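Local coordinates for long form salivary protein D7L1 (Culex quinquefasciatus, PDB 6V4C) that binds and sequesters host ADP, ATP and related adenine compounds during mosquito feeding, inhibiting platelet aggregation and haemostasis, at residues 92-97 / 112-117; 51-54 / 58-61; 31-36 / 46-51; 7-12 / 190-195; 260-263 / 267-270. All blocks are in the same frame, centred on the assembly; numbering follows the deposited sequence.

Interaction 1 of 5, residues 92-97 / 112-117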
# COMPACT_ATOMS: atom_id res chain seq x y z
N ASN A 92 -6.48 21.41 14.32
CA ASN A 92 -5.83 22.21 15.35
C ASN A 92 -5.69 21.43 16.65
O ASN A 92 -4.69 21.56 17.36
CB ASN A 92 -6.61 23.50 15.58
CG ASN A 92 -6.87 24.26 14.29
OD1 ASN A 92 -6.01 24.32 13.41
ND2 ASN A 92 -8.06 24.83 14.17
N GLU A 93 -6.69 20.61 16.98
CA GLU A 93 -6.66 19.84 18.22
C GLU A 93 -5.49 18.86 18.23
O GLU A 93 -4.86 18.64 19.28
CB GLU A 93 -7.99 19.10 18.40
CG GLU A 93 -8.14 18.34 19.71
CD GLU A 93 -9.51 17.69 19.83
OE1 GLU A 93 -10.39 17.98 18.99
OE2 GLU A 93 -9.71 16.88 20.77
N LEU A 94 -5.17 18.26 17.08
CA LEU A 94 -4.01 17.38 16.99
C LEU A 94 -2.71 18.17 16.97
O LEU A 94 -1.69 17.69 17.48
CB LEU A 94 -4.11 16.49 15.75
CG LEU A 94 -4.69 15.10 15.97
CD1 LEU A 94 -5.14 14.49 14.66
CD2 LEU A 94 -3.67 14.20 16.65
N GLY A 95 -2.72 19.37 16.39
CA GLY A 95 -1.53 20.19 16.31
C GLY A 95 -1.20 20.92 17.59
O GLY A 95 -0.37 21.84 17.59
N LYS A 96 -1.84 20.53 18.68
CA LYS A 96 -1.54 21.04 20.02
C LYS A 96 -1.04 19.91 20.91
O LYS A 96 -1.31 19.87 22.12
N ILE A 97 -0.30 18.98 20.32
CA ILE A 97 0.16 17.78 20.99
C ILE A 97 1.55 18.03 21.58
O ILE A 97 2.24 18.98 21.23
CB ILE A 97 0.17 16.57 20.04
CG2 ILE A 97 0.04 15.28 20.83
N ILE A 112 -3.87 8.86 20.65
CA ILE A 112 -4.92 8.07 21.30
C ILE A 112 -5.86 8.98 22.09
O ILE A 112 -7.07 8.75 22.13
CB ILE A 112 -4.29 6.97 22.18
CG1 ILE A 112 -3.58 5.93 21.30
CG2 ILE A 112 -5.35 6.31 23.05
CD1 ILE A 112 -2.76 4.93 22.08
N GLN A 113 -5.31 10.02 22.70
CA GLN A 113 -6.13 10.95 23.47
C GLN A 113 -7.12 11.68 22.57
O GLN A 113 -8.31 11.80 22.89
CB GLN A 113 -5.23 11.94 24.21
CG GLN A 113 -5.67 12.25 25.64
CD GLN A 113 -6.29 13.62 25.78
OE1 GLN A 113 -6.23 14.44 24.86
NE2 GLN A 113 -6.90 13.88 26.93
N VAL A 114 -6.65 12.18 21.42
CA VAL A 114 -7.53 12.90 20.51
C VAL A 114 -8.50 11.94 19.82
O VAL A 114 -9.67 12.28 19.60
CB VAL A 114 -6.71 13.72 19.50
CG1 VAL A 114 -7.61 14.35 18.45
CG2 VAL A 114 -5.90 14.79 20.22
N ASN A 115 -8.04 10.74 19.49
CA ASN A 115 -8.90 9.79 18.79
C ASN A 115 -10.09 9.38 19.64
O ASN A 115 -11.21 9.26 19.13
CB ASN A 115 -8.10 8.55 18.36
CG ASN A 115 -8.89 7.63 17.45
OD1 ASN A 115 -9.61 8.09 16.56
ND2 ASN A 115 -8.78 6.33 17.67
N ASN A 116 -9.88 9.17 20.94
CA ASN A 116 -10.97 8.76 21.82
C ASN A 116 -11.97 9.88 22.06
O ASN A 116 -13.12 9.60 22.39
CB ASN A 116 -10.41 8.22 23.14
CG ASN A 116 -9.56 6.98 22.95
OD1 ASN A 116 -9.29 6.57 21.82
ND2 ASN A 116 -9.12 6.39 24.05
N ALA A 117 -11.55 11.14 21.92
CA ALA A 117 -12.46 12.27 22.09
C ALA A 117 -13.30 12.54 20.85
O ALA A 117 -14.29 13.28 20.95
CB ALA A 117 -11.67 13.53 22.45
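In the N-terminal odorant-binding-protein (PBP/GOBP) domain, the C-terminal end of helix 84-94 packs against the last turns of helix 104-117, and the meeting rests on Leu-94, Glu-93 and Val-114. No hydrogen bond crosses; the contact is van der Waals packing around one methyl group. CG1 of Val-114 lies 3.9 Å from CG of Leu-94 and 4.0 Å from OE2 of Glu-93, so a single branch serves a buried leucine on one flank and a carboxylate on the other. CG1 anti to the backbone N (chi1 174°) sets this methyl between Leu-94 and Glu-93, while the second methyl of Val-114, CG2, comes within 4.1 Å of the carbonyl O of Glu-93. Leu-94 brings its branch point and CD2 to the valine, CD2 lying 4.2 Å from CB of Val-114. Glu-93 is stretched out and slides past the valine in the opposite direction, its carboxylate ending 4.2 Å from CB of Ala-117 (OE2 to CB). Leu-94 and Val-114 are buried, whereas Glu-93 and Ala-117 lie toward solvent. Around this pair, Leu-94 also packs on Met-58 of the loop after helix 45-55 and on Leu-122 of helix 121-125, while Glu-93 also touches Asn-118.

Interaction 2 of 5, residues 51-54 / 58-61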
# COMPACT_ATOMS: atom_id res chain seq x y z
N CYS A 51 4.34 5.01 13.19
CA CYS A 51 4.37 4.63 11.78
C CYS A 51 3.16 5.18 11.04
O CYS A 51 3.28 5.75 9.95
CB CYS A 51 4.41 3.11 11.66
SG CYS A 51 4.57 2.43 9.98
N LEU A 52 1.97 5.04 11.64
CA LEU A 52 0.73 5.40 10.95
C LEU A 52 0.63 6.90 10.70
O LEU A 52 0.26 7.32 9.61
CB LEU A 52 -0.47 4.89 11.74
CG LEU A 52 -1.82 4.94 11.04
CD1 LEU A 52 -1.86 3.95 9.88
CD2 LEU A 52 -2.96 4.67 12.02
N VAL A 53 0.95 7.71 11.71
CA VAL A 53 0.78 9.16 11.57
C VAL A 53 1.82 9.75 10.62
O VAL A 53 1.54 10.73 9.92
CB VAL A 53 0.75 9.87 12.93
CG1 VAL A 53 -0.44 9.38 13.76
CG2 VAL A 53 2.05 9.65 13.69
N GLU A 54 3.03 9.19 10.59
CA GLU A 54 4.02 9.64 9.62
C GLU A 54 3.62 9.23 8.20
O GLU A 54 3.70 10.04 7.27
CB GLU A 54 5.40 9.11 9.98
CG GLU A 54 5.91 9.55 11.35
CD GLU A 54 7.31 9.05 11.66
OE1 GLU A 54 8.20 9.88 11.91
OE2 GLU A 54 7.52 7.82 11.64
N MET A 58 0.40 12.97 9.04
CA MET A 58 -0.04 13.70 10.22
C MET A 58 1.12 14.22 11.05
O MET A 58 0.94 15.19 11.79
CB MET A 58 -0.92 12.82 11.10
CG MET A 58 -2.08 12.16 10.40
SD MET A 58 -3.10 11.22 11.55
CE MET A 58 -4.43 12.37 11.86
N TYR A 59 2.29 13.60 10.95
CA TYR A 59 3.43 13.93 11.79
C TYR A 59 4.67 14.01 10.91
O TYR A 59 4.94 13.09 10.12
CB TYR A 59 3.62 12.85 12.86
CG TYR A 59 4.66 13.18 13.91
CD1 TYR A 59 4.39 14.08 14.93
CD2 TYR A 59 5.91 12.57 13.88
CE1 TYR A 59 5.34 14.38 15.89
CE2 TYR A 59 6.87 12.86 14.84
CZ TYR A 59 6.58 13.76 15.84
OH TYR A 59 7.52 14.06 16.79
N ASP A 60 5.43 15.10 11.04
CA ASP A 60 6.59 15.32 10.19
C ASP A 60 7.81 15.75 11.00
O ASP A 60 8.66 14.92 11.34
N LYS A 61 7.91 17.05 11.30
CA LYS A 61 9.08 17.59 11.99
C LYS A 61 9.09 17.19 13.46
O LYS A 61 9.32 16.02 13.80
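The ring of Tyr-59 has CG of Glu-54 at its edge, near the ring plane and 3.9 Å from CD2, whereas CG2 of Val-53 approaches obliquely. The two side chains of Glu-54 and Tyr-59 run side by side in the same direction, and the carboxylate plane is turned 48° from the ring; OE1 of Glu-54 lies 4.0 Å from CD2 of Tyr-59. At the root of the ring, CB of Tyr-59 lies 3.7 Å from CG2 of Val-53. The valine's chi1 of -62° puts CG1 anti to the carbonyl carbon, where it meets SD of Met-58 at 3.9 Å, and leaves CG2 between the backbone N and the carbonyl carbon, against the tyrosine. The side chain of Met-58 crosses Val-53 at about a right angle. The backbone is joined at the same place, because the carbonyl O of Val-53 accepts two N-H groups. Met-58 N, at 2.7 Å from Val-53 O, comes nearly in line with the carbonyl bond; Tyr-59 N, at 3.1 Å from the same oxygen, stands well above the carbonyl plane. The two bonds hold the loop that follows helix 45-55 against its last turn, within the N-terminal PBP/GOBP domain. Phe-111 of helix 104-117 packs on both Val-53 and Met-58, Phe-64 meets the Tyr-59 ring edge-to-face, and a disulfide joins Cys-51 to Cys-18 of helix 8-22.

Interaction 3 of 5, residues 31-36 / 46-51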
# COMPACT_ATOMS: atom_id res chain seq x y z
N GLU A 31 -6.17 -7.26 14.80
CA GLU A 31 -7.61 -7.02 14.68
C GLU A 31 -8.02 -5.72 15.36
O GLU A 31 -8.89 -5.00 14.87
CB GLU A 31 -8.39 -8.21 15.24
N LYS A 32 -7.40 -5.41 16.50
CA LYS A 32 -7.71 -4.16 17.19
C LYS A 32 -7.29 -2.95 16.37
O LYS A 32 -8.00 -1.94 16.34
CB LYS A 32 -7.04 -4.14 18.57
CG LYS A 32 -7.69 -5.04 19.60
N TRP A 33 -6.14 -3.04 15.70
CA TRP A 33 -5.65 -1.91 14.91
C TRP A 33 -6.57 -1.62 13.73
O TRP A 33 -6.84 -0.46 13.41
CB TRP A 33 -4.22 -2.16 14.46
CG TRP A 33 -3.23 -2.17 15.58
CD1 TRP A 33 -3.47 -1.80 16.88
CD2 TRP A 33 -1.86 -2.56 15.52
NE1 TRP A 33 -2.32 -1.94 17.62
CE2 TRP A 33 -1.32 -2.41 16.81
CE3 TRP A 33 -1.03 -3.03 14.49
CZ2 TRP A 33 0.01 -2.70 17.10
CZ3 TRP A 33 0.29 -3.32 14.78
CH2 TRP A 33 0.80 -3.16 16.08
N MET A 34 -7.05 -2.67 13.05
CA MET A 34 -7.97 -2.47 11.94
C MET A 34 -9.25 -1.79 12.40
O MET A 34 -9.81 -0.95 11.68
CB MET A 34 -8.30 -3.81 11.27
CG MET A 34 -7.08 -4.58 10.80
SD MET A 34 -7.52 -6.05 9.85
CE MET A 34 -6.21 -7.17 10.33
N LYS A 35 -9.73 -2.13 13.60
CA LYS A 35 -10.88 -1.47 14.19
C LYS A 35 -10.53 -0.12 14.81
O LYS A 35 -11.41 0.54 15.36
CB LYS A 35 -11.52 -2.37 15.25
CG LYS A 35 -12.06 -3.68 14.72
N TRP A 36 -9.26 0.29 14.73
CA TRP A 36 -8.79 1.54 15.33
C TRP A 36 -9.05 1.59 16.83
O TRP A 36 -9.41 2.63 17.39
CB TRP A 36 -9.34 2.78 14.61
CG TRP A 36 -8.50 3.22 13.45
CD1 TRP A 36 -8.07 2.45 12.41
CD2 TRP A 36 -7.97 4.53 13.22
NE1 TRP A 36 -7.31 3.20 11.54
CE2 TRP A 36 -7.24 4.48 12.02
CE3 TRP A 36 -8.06 5.74 13.91
CZ2 TRP A 36 -6.59 5.60 11.49
CZ3 TRP A 36 -7.41 6.85 13.39
CH2 TRP A 36 -6.69 6.77 12.19
N ALA A 46 2.34 1.56 20.58
CA ALA A 46 2.97 2.88 20.61
C ALA A 46 3.69 3.18 19.30
O ALA A 46 3.44 4.22 18.67
CB ALA A 46 3.92 2.98 21.80
N CYS A 47 4.59 2.29 18.88
CA CYS A 47 5.35 2.54 17.65
C CYS A 47 4.54 2.27 16.39
O CYS A 47 4.95 2.71 15.31
CB CYS A 47 6.65 1.73 17.64
SG CYS A 47 7.87 2.26 18.87
N TYR A 48 3.41 1.57 16.50
CA TYR A 48 2.52 1.44 15.34
C TYR A 48 1.87 2.77 15.01
O TYR A 48 1.77 3.16 13.84
CB TYR A 48 1.46 0.38 15.60
CG TYR A 48 0.29 0.47 14.64
CD1 TYR A 48 0.43 0.06 13.32
CD2 TYR A 48 -0.93 0.99 15.04
CE1 TYR A 48 -0.62 0.16 12.43
CE2 TYR A 48 -1.99 1.09 14.15
CZ TYR A 48 -1.83 0.67 12.85
OH TYR A 48 -2.88 0.76 11.96
N VAL A 49 1.40 3.49 16.04
CA VAL A 49 0.78 4.80 15.81
C VAL A 49 1.78 5.76 15.19
O VAL A 49 1.43 6.55 14.30
CB VAL A 49 0.20 5.34 17.13
CG1 VAL A 49 -0.33 6.75 16.94
CG2 VAL A 49 -0.90 4.42 17.64
N LYS A 50 3.04 5.71 15.63
CA LYS A 50 4.07 6.56 15.04
C LYS A 50 4.23 6.29 13.55
O LYS A 50 4.26 7.21 12.74
CB LYS A 50 5.40 6.36 15.78
CG LYS A 50 6.56 7.12 15.16
CD LYS A 50 7.87 6.79 15.85
CE LYS A 50 9.03 7.52 15.19
NZ LYS A 50 10.33 7.19 15.84
N CYS A 51 4.34 5.01 13.19
CA CYS A 51 4.37 4.63 11.78
C CYS A 51 3.16 5.18 11.04
O CYS A 51 3.28 5.75 9.95
CB CYS A 51 4.41 3.11 11.66
SG CYS A 51 4.57 2.43 9.98
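Aromatic stacking between Trp-33 and Tyr-48 makes up the contact and packs helix 27-34 on helix 45-55 in the core of the N-terminal PBP/GOBP domain. The six-membered ring of the indole and the phenol ring form an offset stack, centroids 4.0 Å apart and planes only 3° from parallel. The closest atoms are CE3 of Trp-33 and CD1 of Tyr-48, 3.6 Å apart. The side chains arrive from their two helices in opposite directions and slide past one another, so the phenol reaches back along the indole: its CE2 is 3.8 Å from CG of Trp-33 and its OH ends 4.1 Å from CB of Trp-33. A CH-pi contact adds to the stack at the other end, where CB of Tyr-48 lies over the same indole face, 3.8 Å from the six-membered centroid. Tyr-48 reaches this position with CG anti to the backbone N (chi1 163°). Hydrogen bonding plays no part across the segments. The Tyr-48 OH is buried here with no polar partner in the model, while Trp-33 NE1 has a weak bond to Thr-45 OG1. Within 31-36 the backbone closes helix 27-34 with a Schellman motif at Trp-36. Helix 8-22 lies alongside, where Met-19 and Glu-15 touch Tyr-48, Glu-15 also accepting a hydrogen bond from Trp-36 NE1; disulfides tie helix 45-55 to Cys-18 and Cys-104.

Interaction 4 of 5, residues 7-12 / 190-195. With ADP (adenosine-5'-diphosphate), chain B.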
# COMPACT_ATOMS: atom_id res chain seq x y z
N ASP A 7 -5.85 9.13 -1.41
CA ASP A 7 -7.12 8.48 -1.68
C ASP A 7 -7.27 7.26 -0.77
O ASP A 7 -6.33 6.89 -0.07
CB ASP A 7 -7.25 8.22 -3.19
CG ASP A 7 -6.35 7.09 -3.69
OD1 ASP A 7 -6.01 6.16 -2.94
OD2 ASP A 7 -6.00 7.14 -4.89
N PRO A 8 -8.45 6.62 -0.74
CA PRO A 8 -8.62 5.51 0.21
C PRO A 8 -7.71 4.32 -0.05
O PRO A 8 -7.37 3.60 0.89
CB PRO A 8 -10.10 5.13 0.06
CG PRO A 8 -10.74 6.28 -0.62
CD PRO A 8 -9.68 6.87 -1.50
N GLU A 9 -7.31 4.09 -1.31
CA GLU A 9 -6.39 3.00 -1.61
C GLU A 9 -5.00 3.29 -1.06
O GLU A 9 -4.34 2.39 -0.51
CB GLU A 9 -6.33 2.75 -3.12
CG GLU A 9 -5.44 1.58 -3.55
CD GLU A 9 -3.98 1.98 -3.78
OE1 GLU A 9 -3.69 3.20 -3.84
OE2 GLU A 9 -3.13 1.08 -3.90
N GLU A 10 -4.53 4.50 -1.22
CA GLU A 10 -3.26 4.94 -0.63
C GLU A 10 -3.27 4.82 0.89
O GLU A 10 -2.40 4.35 1.37
CB GLU A 10 -2.91 6.32 -1.04
CG GLU A 10 -2.78 6.52 -2.46
CD GLU A 10 -2.52 7.93 -2.88
OE1 GLU A 10 -3.33 8.67 -2.85
OE2 GLU A 10 -1.50 8.20 -3.18
N VAL A 11 -4.31 5.20 1.58
CA VAL A 11 -4.28 5.07 3.04
C VAL A 11 -4.32 3.64 3.44
O VAL A 11 -3.64 3.30 4.21
CB VAL A 11 -5.38 5.89 3.69
CG1 VAL A 11 -5.37 5.72 5.15
CG2 VAL A 11 -5.39 7.29 3.23
N ALA A 12 -5.13 2.83 2.77
CA ALA A 12 -5.20 1.42 3.11
C ALA A 12 -3.87 0.72 2.87
O ALA A 12 -3.45 -0.14 3.66
CB ALA A 12 -6.33 0.74 2.34
N GLY A 190 1.88 0.80 -8.83
CA GLY A 190 0.87 0.25 -7.95
C GLY A 190 1.45 -0.62 -6.85
O GLY A 190 0.94 -0.64 -5.73
N MET A 191 2.51 -1.37 -7.17
CA MET A 191 3.24 -2.15 -6.18
C MET A 191 4.11 -1.30 -5.27
O MET A 191 4.68 -1.82 -4.31
CB MET A 191 4.14 -3.18 -6.87
CG MET A 191 3.42 -4.32 -7.57
SD MET A 191 4.59 -5.57 -8.15
CE MET A 191 5.44 -4.68 -9.46
N ARG A 192 4.25 -0.01 -5.57
CA ARG A 192 5.17 0.89 -4.87
C ARG A 192 6.63 0.51 -5.07
O ARG A 192 7.51 0.98 -4.33
CB ARG A 192 4.83 1.06 -3.38
CG ARG A 192 3.75 2.10 -3.07
CD ARG A 192 2.37 1.70 -3.60
NE ARG A 192 1.32 2.55 -3.04
CZ ARG A 192 0.02 2.40 -3.28
NH1 ARG A 192 -0.41 1.43 -4.07
NH2 ARG A 192 -0.86 3.22 -2.72
N TRP A 193 6.93 -0.34 -6.06
CA TRP A 193 8.32 -0.53 -6.46
C TRP A 193 8.89 0.76 -7.02
O TRP A 193 10.07 1.07 -6.84
CB TRP A 193 8.43 -1.64 -7.51
CG TRP A 193 8.29 -3.03 -6.96
CD1 TRP A 193 7.77 -3.38 -5.74
CD2 TRP A 193 8.68 -4.25 -7.60
NE1 TRP A 193 7.82 -4.75 -5.59
CE2 TRP A 193 8.37 -5.30 -6.72
CE3 TRP A 193 9.26 -4.55 -8.84
CZ2 TRP A 193 8.62 -6.64 -7.04
CZ3 TRP A 193 9.51 -5.87 -9.15
CH2 TRP A 193 9.19 -6.90 -8.25
N MET A 194 8.06 1.53 -7.73
CA MET A 194 8.38 2.88 -8.15
C MET A 194 7.52 3.83 -7.34
O MET A 194 6.30 3.65 -7.25
CB MET A 194 8.10 3.08 -9.64
CG MET A 194 8.56 4.42 -10.20
SD MET A 194 7.97 4.73 -11.88
CE MET A 194 9.47 4.61 -12.85
N LYS A 195 8.16 4.83 -6.72
CA LYS A 195 7.44 5.79 -5.91
C LYS A 195 6.73 6.81 -6.79
O LYS A 195 6.86 6.81 -8.02
CB LYS A 195 8.38 6.47 -4.92
CG LYS A 195 9.07 5.49 -3.97
CD LYS A 195 9.74 6.20 -2.80
CE LYS A 195 10.97 6.99 -3.22
NZ LYS A 195 11.93 7.13 -2.08
PB ADP B . -14.50 -3.99 5.61
O1B ADP B . -15.76 -3.85 5.07
O2B ADP B . -14.43 -4.84 6.73
O3B ADP B . -13.93 -2.77 5.89
PA ADP B . -12.94 -6.30 4.79
O1A ADP B . -13.62 -7.52 4.26
O2A ADP B . -12.66 -6.48 6.16
O3A ADP B . -13.77 -5.01 4.61
O5' ADP B . -11.74 -5.65 4.12
C5' ADP B . -11.20 -4.42 4.57
C4' ADP B . -9.76 -4.25 4.14
O4' ADP B . -9.66 -3.72 2.85
C3' ADP B . -8.93 -3.22 4.87
O3' ADP B . -8.38 -3.70 6.04
C2' ADP B . -7.90 -2.74 3.85
O2' ADP B . -6.69 -3.31 4.10
C1' ADP B . -8.37 -3.35 2.58
N9 ADP B . -8.40 -2.47 1.45
C8 ADP B . -9.05 -1.32 1.40
N7 ADP B . -8.97 -0.73 0.28
C5 ADP B . -8.21 -1.53 -0.48
C6 ADP B . -7.76 -1.46 -1.79
N6 ADP B . -8.01 -0.49 -2.61
N1 ADP B . -7.01 -2.44 -2.24
C2 ADP B . -6.72 -3.42 -1.45
N3 ADP B . -7.09 -3.59 -0.23
C4 ADP B . -7.85 -2.63 0.23
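A bidentate salt bridge joins Arg-192 to Glu-9: NH1 and NH2 each meet a different carboxylate oxygen. NH1 bonds OE2 of Glu-9 at 2.7 Å, using the syn lone pair, and NH2 bonds OE1 of Glu-9 at 3.0 Å, also on the syn side but 30° out of the carboxylate plane. Both oxygens stay close to the guanidinium plane, although the two flat groups are turned 41° from each other. The other N-H of NH1 is taken by the carbonyl O of Gly-190 at 3.0 Å, again in the guanidinium plane, which fixes the rotation of the arginine head. Phe-13 adds a cation-pi contact. OE2 of Glu-9 has a second partner in Tyr-266 OH, so this oxygen is held by two bonds, and the pairing with Arg-192 would be expected to favour the charged carboxylate. NH2 of Arg-192 also passes 3.6 Å from CA of Glu-10 at the guanidinium edge. Glu-10 belongs to the capping box that starts helix 8-22: its N bonds OD1 of Asp-7 at 2.8 Å, and its OE1 accepts from Asp-7 N at 2.9 Å, met on the anti side. The nucleotide touches the same helix, with N6 of ADP 3.4 Å from CG of Glu-9 and Ala-12 CB packing near C8. This partly buried ion pair links the two odorant-binding-protein domains at the ADP pocket, which Glu-9 lines through CB and CG, with Arg-192 as the second-shell partner of its carboxylate; Tyr-266 bonds the nucleotide through its backbone N.

Interaction 5 of 5, residues 260-263 / 267-270. With ADP (adenosine-5'-diphosphate), chain B.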
# COMPACT_ATOMS: atom_id res chain seq x y z
N GLU A 260 0.50 -10.07 -6.23
CA GLU A 260 -0.81 -9.95 -6.88
C GLU A 260 -1.93 -10.44 -5.98
O GLU A 260 -2.95 -9.77 -5.81
CB GLU A 260 -0.82 -10.72 -8.20
CG GLU A 260 -2.17 -10.65 -8.88
CD GLU A 260 -2.13 -11.01 -10.35
OE1 GLU A 260 -1.18 -11.70 -10.78
OE2 GLU A 260 -3.06 -10.60 -11.08
N VAL A 261 -1.76 -11.63 -5.38
CA VAL A 261 -2.79 -12.18 -4.50
C VAL A 261 -3.06 -11.24 -3.33
O VAL A 261 -4.22 -11.00 -2.96
CB VAL A 261 -2.40 -13.60 -4.04
CG1 VAL A 261 -3.27 -14.03 -2.86
CG2 VAL A 261 -2.54 -14.58 -5.18
N ARG A 262 -2.00 -10.69 -2.74
CA ARG A 262 -2.18 -9.81 -1.59
C ARG A 262 -2.78 -8.46 -1.96
O ARG A 262 -3.38 -7.81 -1.10
CB ARG A 262 -0.83 -9.60 -0.89
CG ARG A 262 -0.23 -10.86 -0.28
CD ARG A 262 1.29 -10.82 -0.35
NE ARG A 262 1.86 -9.69 0.37
CZ ARG A 262 3.06 -9.17 0.11
NH1 ARG A 262 3.82 -9.67 -0.85
NH2 ARG A 262 3.48 -8.13 0.82
N SER A 263 -2.64 -8.04 -3.22
CA SER A 263 -3.11 -6.72 -3.64
C SER A 263 -4.62 -6.62 -3.72
O SER A 263 -5.14 -5.50 -3.81
CB SER A 263 -2.48 -6.31 -4.98
OG SER A 263 -3.06 -7.02 -6.06
N SER A 267 -4.93 -6.29 3.77
CA SER A 267 -4.89 -6.91 5.09
C SER A 267 -4.68 -8.42 5.03
O SER A 267 -4.81 -9.09 6.07
CB SER A 267 -6.19 -6.62 5.86
OG SER A 267 -6.49 -5.23 5.84
N TYR A 268 -4.36 -8.95 3.85
CA TYR A 268 -4.32 -10.40 3.63
C TYR A 268 -3.44 -11.11 4.66
O TYR A 268 -3.87 -12.05 5.32
CB TYR A 268 -3.83 -10.66 2.21
CG TYR A 268 -3.95 -12.09 1.73
CD1 TYR A 268 -5.14 -12.57 1.20
CD2 TYR A 268 -2.86 -12.96 1.77
CE1 TYR A 268 -5.25 -13.88 0.74
CE2 TYR A 268 -2.95 -14.26 1.32
CZ TYR A 268 -4.15 -14.71 0.80
OH TYR A 268 -4.26 -16.01 0.35
N ARG A 269 -2.19 -10.66 4.80
CA ARG A 269 -1.26 -11.34 5.69
C ARG A 269 -1.57 -11.12 7.17
O ARG A 269 -0.97 -11.80 8.01
CB ARG A 269 0.18 -10.91 5.39
CG ARG A 269 0.69 -11.39 4.05
CD ARG A 269 2.05 -10.81 3.75
NE ARG A 269 3.10 -11.44 4.55
CZ ARG A 269 4.30 -10.90 4.75
NH1 ARG A 269 4.60 -9.73 4.21
NH2 ARG A 269 5.20 -11.54 5.48
N LEU A 270 -2.47 -10.20 7.50
CA LEU A 270 -2.80 -9.92 8.89
C LEU A 270 -3.92 -10.79 9.44
O LEU A 270 -4.14 -10.81 10.65
CB LEU A 270 -3.12 -8.44 9.07
CG LEU A 270 -1.98 -7.51 8.63
CD1 LEU A 270 -2.49 -6.11 8.41
CD2 LEU A 270 -0.86 -7.53 9.67
PB ADP B . -14.50 -3.99 5.61
O1B ADP B . -15.76 -3.85 5.07
O2B ADP B . -14.43 -4.84 6.73
O3B ADP B . -13.93 -2.77 5.89
PA ADP B . -12.94 -6.30 4.79
O1A ADP B . -13.62 -7.52 4.26
O2A ADP B . -12.66 -6.48 6.16
O3A ADP B . -13.77 -5.01 4.61
O5' ADP B . -11.74 -5.65 4.12
C5' ADP B . -11.20 -4.42 4.57
C4' ADP B . -9.76 -4.25 4.14
O4' ADP B . -9.66 -3.72 2.85
C3' ADP B . -8.93 -3.22 4.87
O3' ADP B . -8.38 -3.70 6.04
C2' ADP B . -7.90 -2.74 3.85
O2' ADP B . -6.69 -3.31 4.10
C1' ADP B . -8.37 -3.35 2.58
N9 ADP B . -8.40 -2.47 1.45
C8 ADP B . -9.05 -1.32 1.40
N7 ADP B . -8.97 -0.73 0.28
C5 ADP B . -8.21 -1.53 -0.48
C6 ADP B . -7.76 -1.46 -1.79
N6 ADP B . -8.01 -0.49 -2.61
N1 ADP B . -7.01 -2.44 -2.24
C2 ADP B . -6.72 -3.42 -1.45
N3 ADP B . -7.09 -3.59 -0.23
C4 ADP B . -7.85 -2.63 0.23
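Val-261 lays its CG1 methyl over one face of the Tyr-268 ring, and this is the buried, apolar half of the contact. CG1 stands 4.2 Å from the ring centroid, 26° off the normal, a CH-pi contact displaced toward the hydroxyl end: CZ of Tyr-268 is nearest, at 3.8 Å from CG1. The ring comes under the methyl because CG of Tyr-268 is anti to its backbone N (chi1 -170°). Met-282 and Lys-285 of helix 279-292 touch Val-261 too. The other half is more polar and partly exposed, yet its arginine stems still pack closely, both touching Ala-211 of helix 202-211. CG of Arg-262 approaches the tyrosine ring obliquely, 3.9 Å from CD2 of Tyr-268, and the chain then bends at chi2 and chi3 to run across Arg-269, NE of Arg-262 lying 3.6 Å from CD of Arg-269. The guanidinium planes are 84° apart, and NH2 of Arg-262 and NH1 of Arg-269, like charges, approach to 3.9 Å. No hydrogen bond joins the two segments. Ser-263 and Ser-267, flanking the turn, face the nucleotide: OG of Ser-267 lies 2.4 Å from O3' of ADP, a doubtfully short distance, though a hydrogen bond fits. Ser-267 serves the ribose and Ser-263 O lies near the adenine, so the end of helix 249-263 and the following loop form one wall of the ADP site.

From the N terminus, the first partner of interaction 4 lies at the start of helix 8-22 and finds the second only after helix 179-190, so this contact closes a long loop from the first odorant-binding-protein domain into the second. Interactions 3, 2 and 1 all fall within that loop. Interaction 3 joins helices 27-34 and 45-55; interaction 2 begins on the segment where interaction 3 ends, sharing Cys-51 with it, and folds the following loop onto helix 45-55; interaction 1 follows both in series and pairs helices 84-94 and 104-117. Each of these three touches the other two. Interaction 5 closes its short turn last, touches interaction 3 through Leu-270 and Met-34, and meets ADP, as interaction 4 does.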